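Local coordinates for protein PA1221 (Pseudomonas aeruginosa, PDB 4DG9) that joins an AMP-binding enzyme region of the ANL superfamily to a phosphopantetheine-bearing carrier domain within a single chain, at residues S173-R178 / T481-H486; N455-L460 / G552-L557. All blocks are in the same frame, centred on the assembly; numbering follows the deposited sequence.

In the fold
From the N terminus, S173-R178 comes first, in the loop between strands 166-171 and 181-185. N455-L460 follows, running into strand 459-466, then T481-H486, leading into strand 487-490, and finally G552-L557, which starts helix 555-567. Contact 1 closes a loop of 302 residues and contact 2 one of 91. Because the four segments alternate, the loops cross rather than nest. Contact 1 ties a loop of the AMP-binding region to the loop leading into strand 487-490 of a three-stranded sheet, and contact 2 docks the carrier domain beside that sheet. Their centres lie 16 Å apart, bridged by H486 N at 2.7 Å from L460 O, a probable hydrogen bond where the chain enters strand 487-490, parallel to 459-466.

Contact 1: residues S173-R178 / T481-H486; sequences SGTTGR and TWQRPH
With its CG anti to its own carbonyl carbon (chi1 -56°) and an extended chain beyond, Q483 sends its terminal amide straight at S173 and T175, while W482, its CG lodged between the backbone N and the carbonyl carbon (chi1 47°), swings its indole back to the same place. The target is the SGTTG loop, the glycine-rich signature of the ANL superfamily, here approached by the 3-10 turn 481-483. Q483 NE2 lies 3.0 Å from S173 O. The same carbonyl oxygen meets the indole at an edge, near the ring plane, with W482 CH2 3.5 Å away. It is the CG of Q483 that leans on the indole, 3.4 Å above one face of the ring and toward its rim. On the other flank of the glutamine, T175 CG2 lies over one face of the Q483 amide, 3.6 Å from Q483 CD and 3.5 Å from Q483 OE1. The hydroxyls serve another partner: S173 OG is hydrogen-bonded to D430 N and T175 OG1 to D430 O, which fastens the loop to strand 427-430. W482 is stacked with Y427 and meets F215 edge-to-face, so its ring is held by more than this contact, in which 146 Å² is buried. The loop has internal order as well. A type I turn runs from G174 to G177; overlapping its second half is an ST turn, R178 N donating to T176 OG1 over 2.8 Å at 150°.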
loop_
_atom_site.group_PDB
_atom_site.type_symbol
_atom_site.label_atom_id
_atom_site.label_comp_id
_atom_site.label_asym_id
_atom_site.label_seq_id
_atom_site.Cartn_x
_atom_site.Cartn_y
_atom_site.Cartn_z
ATOM N N SER A 173 -3.942 1.254 -11.335
ATOM C CA SER A 173 -3.948 -0.204 -11.264
ATOM C C SER A 173 -3.138 -0.845 -12.391
ATOM O O SER A 173 -2.126 -1.517 -12.134
ATOM C CB SER A 173 -5.394 -0.701 -11.326
ATOM O OG SER A 173 -5.443 -2.089 -11.578
ATOM N N GLY A 174 -3.589 -0.655 -13.630
ATOM C CA GLY A 174 -2.860 -1.140 -14.791
ATOM C C GLY A 174 -3.122 -2.595 -15.136
ATOM O O GLY A 174 -2.273 -3.268 -15.734
ATOM N N THR A 175 -4.302 -3.079 -14.754
ATOM C CA THR A 175 -4.716 -4.447 -15.060
ATOM C C THR A 175 -5.048 -4.620 -16.548
ATOM O O THR A 175 -5.076 -5.739 -17.054
ATOM C CB THR A 175 -5.913 -4.910 -14.176
ATOM O OG1 THR A 175 -6.998 -3.972 -14.275
ATOM C CG2 THR A 175 -5.484 -5.052 -12.706
ATOM N N THR A 176 -5.302 -3.510 -17.240
ATOM C CA THR A 176 -5.430 -3.531 -18.691
ATOM C C THR A 176 -4.116 -4.015 -19.281
ATOM O O THR A 176 -4.079 -4.555 -20.387
ATOM C CB THR A 176 -5.686 -2.127 -19.259
ATOM O OG1 THR A 176 -4.566 -1.280 -18.956
ATOM C CG2 THR A 176 -6.959 -1.528 -18.686
ATOM N N GLY A 177 -3.043 -3.825 -18.516
ATOM C CA GLY A 177 -1.689 -4.045 -18.983
ATOM C C GLY A 177 -1.011 -2.708 -19.232
ATOM O O GLY A 177 0.187 -2.647 -19.539
ATOM N N ARG A 178 -1.790 -1.633 -19.093
ATOM C CA ARG A 178 -1.301 -0.276 -19.314
ATOM C C ARG A 178 -1.530 0.637 -18.103
ATOM O O ARG A 178 -2.506 1.391 -18.042
ATOM C CB ARG A 178 -1.932 0.317 -20.572
ATOM C CG ARG A 178 -1.515 -0.384 -21.859
ATOM C CD ARG A 178 -2.125 0.284 -23.093
ATOM N NE ARG A 178 -3.577 0.402 -22.992
ATOM C CZ ARG A 178 -4.427 -0.565 -23.321
ATOM N NH1 ARG A 178 -3.966 -1.723 -23.776
ATOM N NH2 ARG A 178 -5.736 -0.379 -23.194
ATOM N N THR A 481 3.311 -8.926 -9.165
ATOM C CA THR A 481 3.030 -9.963 -8.161
ATOM C C THR A 481 1.707 -9.768 -7.445
ATOM O O THR A 481 0.970 -10.723 -7.191
ATOM C CB THR A 481 4.107 -9.989 -7.072
ATOM O OG1 THR A 481 4.154 -8.711 -6.431
ATOM C CG2 THR A 481 5.469 -10.309 -7.656
ATOM N N TRP A 482 1.409 -8.522 -7.117
ATOM C CA TRP A 482 0.186 -8.216 -6.400
ATOM C C TRP A 482 -1.072 -8.374 -7.250
ATOM O O TRP A 482 -2.184 -8.302 -6.733
ATOM C CB TRP A 482 0.262 -6.829 -5.739
ATOM C CG TRP A 482 0.779 -5.733 -6.615
ATOM C CD1 TRP A 482 2.089 -5.367 -6.799
ATOM C CD2 TRP A 482 -0.001 -4.836 -7.402
ATOM N NE1 TRP A 482 2.167 -4.304 -7.675
ATOM C CE2 TRP A 482 0.897 -3.963 -8.061
ATOM C CE3 TRP A 482 -1.368 -4.692 -7.632
ATOM C CZ2 TRP A 482 0.463 -2.965 -8.923
ATOM C CZ3 TRP A 482 -1.796 -3.692 -8.493
ATOM C CH2 TRP A 482 -0.887 -2.844 -9.123
ATOM N N GLN A 483 -0.907 -8.571 -8.553
ATOM C CA GLN A 483 -2.070 -8.815 -9.422
ATOM C C GLN A 483 -2.318 -10.278 -9.758
ATOM O O GLN A 483 -3.262 -10.576 -10.465
ATOM C CB GLN A 483 -1.979 -8.014 -10.729
ATOM C CG GLN A 483 -1.811 -6.542 -10.514
ATOM C CD GLN A 483 -2.074 -5.742 -11.763
ATOM O OE1 GLN A 483 -2.210 -6.301 -12.864
ATOM N NE2 GLN A 483 -2.158 -4.420 -11.606
ATOM N N ARG A 484 -1.452 -11.176 -9.296
ATOM C CA ARG A 484 -1.572 -12.594 -9.632
ATOM C C ARG A 484 -2.529 -13.297 -8.694
ATOM O O ARG A 484 -2.412 -13.175 -7.478
ATOM C CB ARG A 484 -0.223 -13.294 -9.542
ATOM C CG ARG A 484 0.899 -12.524 -10.190
ATOM C CD ARG A 484 2.157 -13.348 -10.302
ATOM N NE ARG A 484 3.165 -12.599 -11.030
ATOM C CZ ARG A 484 4.458 -12.624 -10.742
ATOM N NH1 ARG A 484 4.892 -13.377 -9.741
ATOM N NH2 ARG A 484 5.313 -11.898 -11.449
ATOM N N PRO A 485 -3.485 -14.039 -9.257
ATOM C CA PRO A 485 -4.415 -14.795 -8.418
ATOM C C PRO A 485 -3.686 -15.800 -7.510
ATOM O O PRO A 485 -2.661 -16.396 -7.870
ATOM C CB PRO A 485 -5.287 -15.520 -9.438
ATOM C CG PRO A 485 -5.216 -14.657 -10.670
ATOM C CD PRO A 485 -3.820 -14.129 -10.691
ATOM N N HIS A 486 -4.230 -15.973 -6.314
ATOM C CA HIS A 486 -3.687 -16.893 -5.338
ATOM C C HIS A 486 -4.084 -18.330 -5.673
ATOM O O HIS A 486 -3.428 -19.283 -5.259
ATOM C CB HIS A 486 -4.184 -16.486 -3.960
ATOM C CG HIS A 486 -3.889 -15.058 -3.627
ATOM N ND1 HIS A 486 -4.805 -14.227 -3.020
ATOM C CD2 HIS A 486 -2.780 -14.309 -3.831
ATOM C CE1 HIS A 486 -4.270 -13.028 -2.860
ATOM N NE2 HIS A 486 -3.042 -13.052 -3.345
#

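Contact 2: residues N455-L460 / G552-L557; sequences NGVKQL and GGNSLL. With DG9 (5'-({[(2R,3R)-3-amino-2-{[2-({N-[(2R)-2-hydroxy-3,3-dimethyl-4-{[oxido(oxo)phosphonio]oxy}butanoyl]-beta-alanyl}amino)ethyl]sulfanyl}-4-methylpentyl]sulfonyl}amino)-5'-deoxyadenosine), chain B.
V457 presses both methyls against the start of helix 555-567, where the GGNSL sequence, the phosphopantetheine attachment motif of carrier domains, leads in from the loop. This is the tight side: V457 CG2 reaches L556 CD1 at 3.5 Å, while S262 and T266 of helix 261-270 touch both side chains from outside the two segments. Next to it N554 works as the N-cap. OD1 of N554 accepts from L557 N at 2.9 Å, the N-H pointing almost straight at the oxygen (173°), and the other end of that amide puts N554 ND2 2.9 Å from K458 O. Q459, extended beyond CG, lays its amide near L557 CD1; its NE2 has its main partner in L537 O, and adds only a weak bond to G552 O (N-H...O angle 128°). Toward N455 the contact thins. The side chain of that partly exposed residue crosses the L557 side chain at about a right angle, and its closest approach is N455 ND2 to L557 CD2 at 4.1 Å. S555, on the helix's first turn, does not touch 455-460: its OG is bonded covalently to P2A of DG9, 1.6 Å away.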
loop_
_atom_site.group_PDB
_atom_site.type_symbol
_atom_site.label_atom_id
_atom_site.label_comp_id
_atom_site.label_asym_id
_atom_site.label_seq_id
_atom_site.Cartn_x
_atom_site.Cartn_y
_atom_site.Cartn_z
ATOM N N ASN A 455 -10.651 -14.826 6.801
ATOM C CA ASN A 455 -9.689 -14.605 7.898
ATOM C C ASN A 455 -9.198 -13.174 8.164
ATOM O O ASN A 455 -8.045 -12.978 8.541
ATOM C CB ASN A 455 -8.494 -15.570 7.786
ATOM C CG ASN A 455 -8.857 -17.011 8.168
ATOM O OD1 ASN A 455 -9.877 -17.260 8.814
ATOM N ND2 ASN A 455 -8.015 -17.960 7.770
ATOM N N GLY A 456 -10.071 -12.184 8.005
ATOM C CA GLY A 456 -9.656 -10.789 8.112
ATOM C C GLY A 456 -8.891 -10.306 6.879
ATOM O O GLY A 456 -8.542 -9.129 6.767
ATOM N N VAL A 457 -8.675 -11.218 5.933
ATOM C CA VAL A 457 -7.787 -11.001 4.802
ATOM C C VAL A 457 -8.505 -11.262 3.470
ATOM O O VAL A 457 -9.563 -11.880 3.441
ATOM C CB VAL A 457 -6.531 -11.908 4.945
ATOM C CG1 VAL A 457 -5.866 -12.153 3.623
ATOM C CG2 VAL A 457 -5.559 -11.294 5.916
ATOM N N LYS A 458 -7.934 -10.770 2.375
ATOM C CA LYS A 458 -8.514 -10.959 1.050
ATOM C C LYS A 458 -7.709 -11.963 0.217
ATOM O O LYS A 458 -6.481 -12.072 0.361
ATOM C CB LYS A 458 -8.589 -9.631 0.306
ATOM C CG LYS A 458 -9.386 -8.551 1.009
ATOM C CD LYS A 458 -10.840 -8.595 0.611
ATOM C CE LYS A 458 -11.454 -7.205 0.660
ATOM N NZ LYS A 458 -11.243 -6.589 2.004
ATOM N N GLN A 459 -8.414 -12.694 -0.647
ATOM C CA GLN A 459 -7.798 -13.628 -1.581
ATOM C C GLN A 459 -8.294 -13.346 -2.998
ATOM O O GLN A 459 -9.462 -13.033 -3.207
ATOM C CB GLN A 459 -8.187 -15.053 -1.237
ATOM C CG GLN A 459 -7.605 -15.626 0.024
ATOM C CD GLN A 459 -8.120 -17.040 0.246
ATOM O OE1 GLN A 459 -9.332 -17.267 0.254
ATOM N NE2 GLN A 459 -7.204 -18.002 0.384
ATOM N N LEU A 460 -7.414 -13.472 -3.979
ATOM C CA LEU A 460 -7.831 -13.308 -5.362
ATOM C C LEU A 460 -7.873 -14.668 -6.034
ATOM O O LEU A 460 -6.850 -15.325 -6.230
ATOM C CB LEU A 460 -6.892 -12.371 -6.108
ATOM C CG LEU A 460 -7.119 -12.292 -7.610
ATOM C CD1 LEU A 460 -8.416 -11.563 -7.878
ATOM C CD2 LEU A 460 -5.940 -11.602 -8.278
ATOM N N GLY A 552 -4.217 -20.978 -3.213
ATOM C CA GLY A 552 -5.014 -19.937 -2.582
ATOM C C GLY A 552 -4.351 -19.260 -1.394
ATOM O O GLY A 552 -4.936 -18.384 -0.746
ATOM N N GLY A 553 -3.125 -19.669 -1.097
ATOM C CA GLY A 553 -2.343 -18.994 -0.085
ATOM C C GLY A 553 -1.881 -17.647 -0.597
ATOM O O GLY A 553 -1.809 -17.419 -1.806
ATOM N N ASN A 554 -1.557 -16.770 0.367
ATOM C CA ASN A 554 -0.910 -15.497 0.051
ATOM C C ASN A 554 0.040 -15.112 1.198
ATOM O O ASN A 554 0.277 -15.927 2.080
ATOM C CB ASN A 554 -1.947 -14.407 -0.253
ATOM C CG ASN A 554 -2.869 -14.124 0.918
ATOM O OD1 ASN A 554 -2.515 -14.354 2.080
ATOM N ND2 ASN A 554 -4.064 -13.619 0.621
ATOM N N SER A 555 0.595 -13.901 1.187
ATOM C CA SER A 555 1.593 -13.496 2.197
ATOM C C SER A 555 1.030 -13.389 3.636
ATOM O O SER A 555 1.660 -13.841 4.592
ATOM C CB SER A 555 2.255 -12.190 1.759
ATOM O OG SER A 555 1.211 -11.252 1.464
ATOM N N LEU A 556 -0.148 -12.863 3.801
ATOM C CA LEU A 556 -0.857 -12.754 5.070
ATOM C C LEU A 556 -1.216 -14.134 5.649
ATOM O O LEU A 556 -0.926 -14.438 6.823
ATOM C CB LEU A 556 -2.100 -11.865 4.918
ATOM C CG LEU A 556 -1.739 -10.392 4.680
ATOM C CD1 LEU A 556 -2.961 -9.469 4.532
ATOM C CD2 LEU A 556 -0.785 -9.895 5.775
ATOM N N LEU A 557 -1.829 -14.976 4.826
ATOM C CA LEU A 557 -2.160 -16.334 5.263
ATOM C C LEU A 557 -0.898 -17.144 5.559
ATOM O O LEU A 557 -0.882 -17.969 6.470
ATOM C CB LEU A 557 -3.055 -17.047 4.239
ATOM C CG LEU A 557 -4.392 -16.329 3.981
ATOM C CD1 LEU A 557 -5.120 -16.890 2.782
ATOM C CD2 LEU A 557 -5.291 -16.364 5.221
HETATM C C DG9 B . -4.171 4.049 -0.835
HETATM N N DG9 B . -7.019 2.953 -2.567
HETATM S S DG9 B . -5.617 3.414 -3.168
HETATM C C1 DG9 B . -4.902 4.482 -2.117
HETATM N N1 DG9 B . -12.349 2.462 4.216
HETATM O O1 DG9 B . -11.008 5.005 -3.160
HETATM C C2 DG9 B . -12.933 1.918 3.135
HETATM N N2 DG9 B . -4.044 6.331 0.074
HETATM O O2 DG9 B . -12.224 2.636 -2.527
HETATM C C3 DG9 B . -8.026 3.982 -2.394
HETATM N N3 DG9 B . -12.374 1.961 1.917
HETATM O O3 DG9 B . -0.074 -9.464 0.041
HETATM C C4 DG9 B . -11.169 2.561 1.742
HETATM C C5 DG9 B . -10.539 3.131 2.834
HETATM C C6 DG9 B . -11.153 3.072 4.091
HETATM N N6 DG9 B . -10.576 3.616 5.191
HETATM N N7 DG9 B . -9.383 3.659 2.376
HETATM C C8 DG9 B . -9.294 3.425 1.045
HETATM N N9 DG9 B . -10.382 2.749 0.665
HETATM C CA DG9 B . -4.695 4.996 0.260
HETATM C CB DG9 B . -4.566 4.567 1.723
HETATM C "C1'" DG9 B . -10.674 2.300 -0.721
HETATM S S1P DG9 B . -4.241 2.326 -0.421
HETATM C "C2'" DG9 B . -11.545 3.315 -1.453
HETATM P P2A DG9 B . 1.292 -9.919 0.546
HETATM C C2P DG9 B . -2.708 2.038 0.418
HETATM O O2P DG9 B . -4.814 2.288 -3.529
HETATM C "C3'" DG9 B . -10.531 4.296 -2.006
HETATM C C3P DG9 B . -1.589 1.511 -0.478
HETATM O O3P DG9 B . -5.915 4.194 -4.332
HETATM C "C4'" DG9 B . -9.402 3.346 -2.373
HETATM O "O4'" DG9 B . -9.441 2.257 -1.435
HETATM O O4A DG9 B . 2.387 -10.188 -0.466
HETATM N N4P DG9 B . -1.531 0.063 -0.438
HETATM C C5P DG9 B . -0.504 -0.622 0.056
HETATM O O5P DG9 B . 0.471 -0.111 0.580
HETATM O O6A DG9 B . 1.868 -8.837 1.598
HETATM C C6P DG9 B . -0.600 -2.122 -0.063
HETATM C C7P DG9 B . -0.677 -2.720 1.334
HETATM N N8P DG9 B . -0.487 -4.156 1.332
HETATM C C9P DG9 B . 0.728 -4.696 1.384
HETATM O O9P DG9 B . 1.743 -4.027 1.452
HETATM C CAP DG9 B . 0.814 -6.199 1.356
HETATM O OAP DG9 B . -0.467 -6.758 1.078
HETATM C CBP DG9 B . 1.340 -6.780 2.669
HETATM C CCP DG9 B . 1.114 -8.291 2.673
HETATM C CDP DG9 B . 2.830 -6.487 2.698
HETATM C CEP DG9 B . 0.678 -6.139 3.881
HETATM C CG1 DG9 B . -3.220 4.918 2.346
HETATM C CG2 DG9 B . -5.683 5.223 2.529
#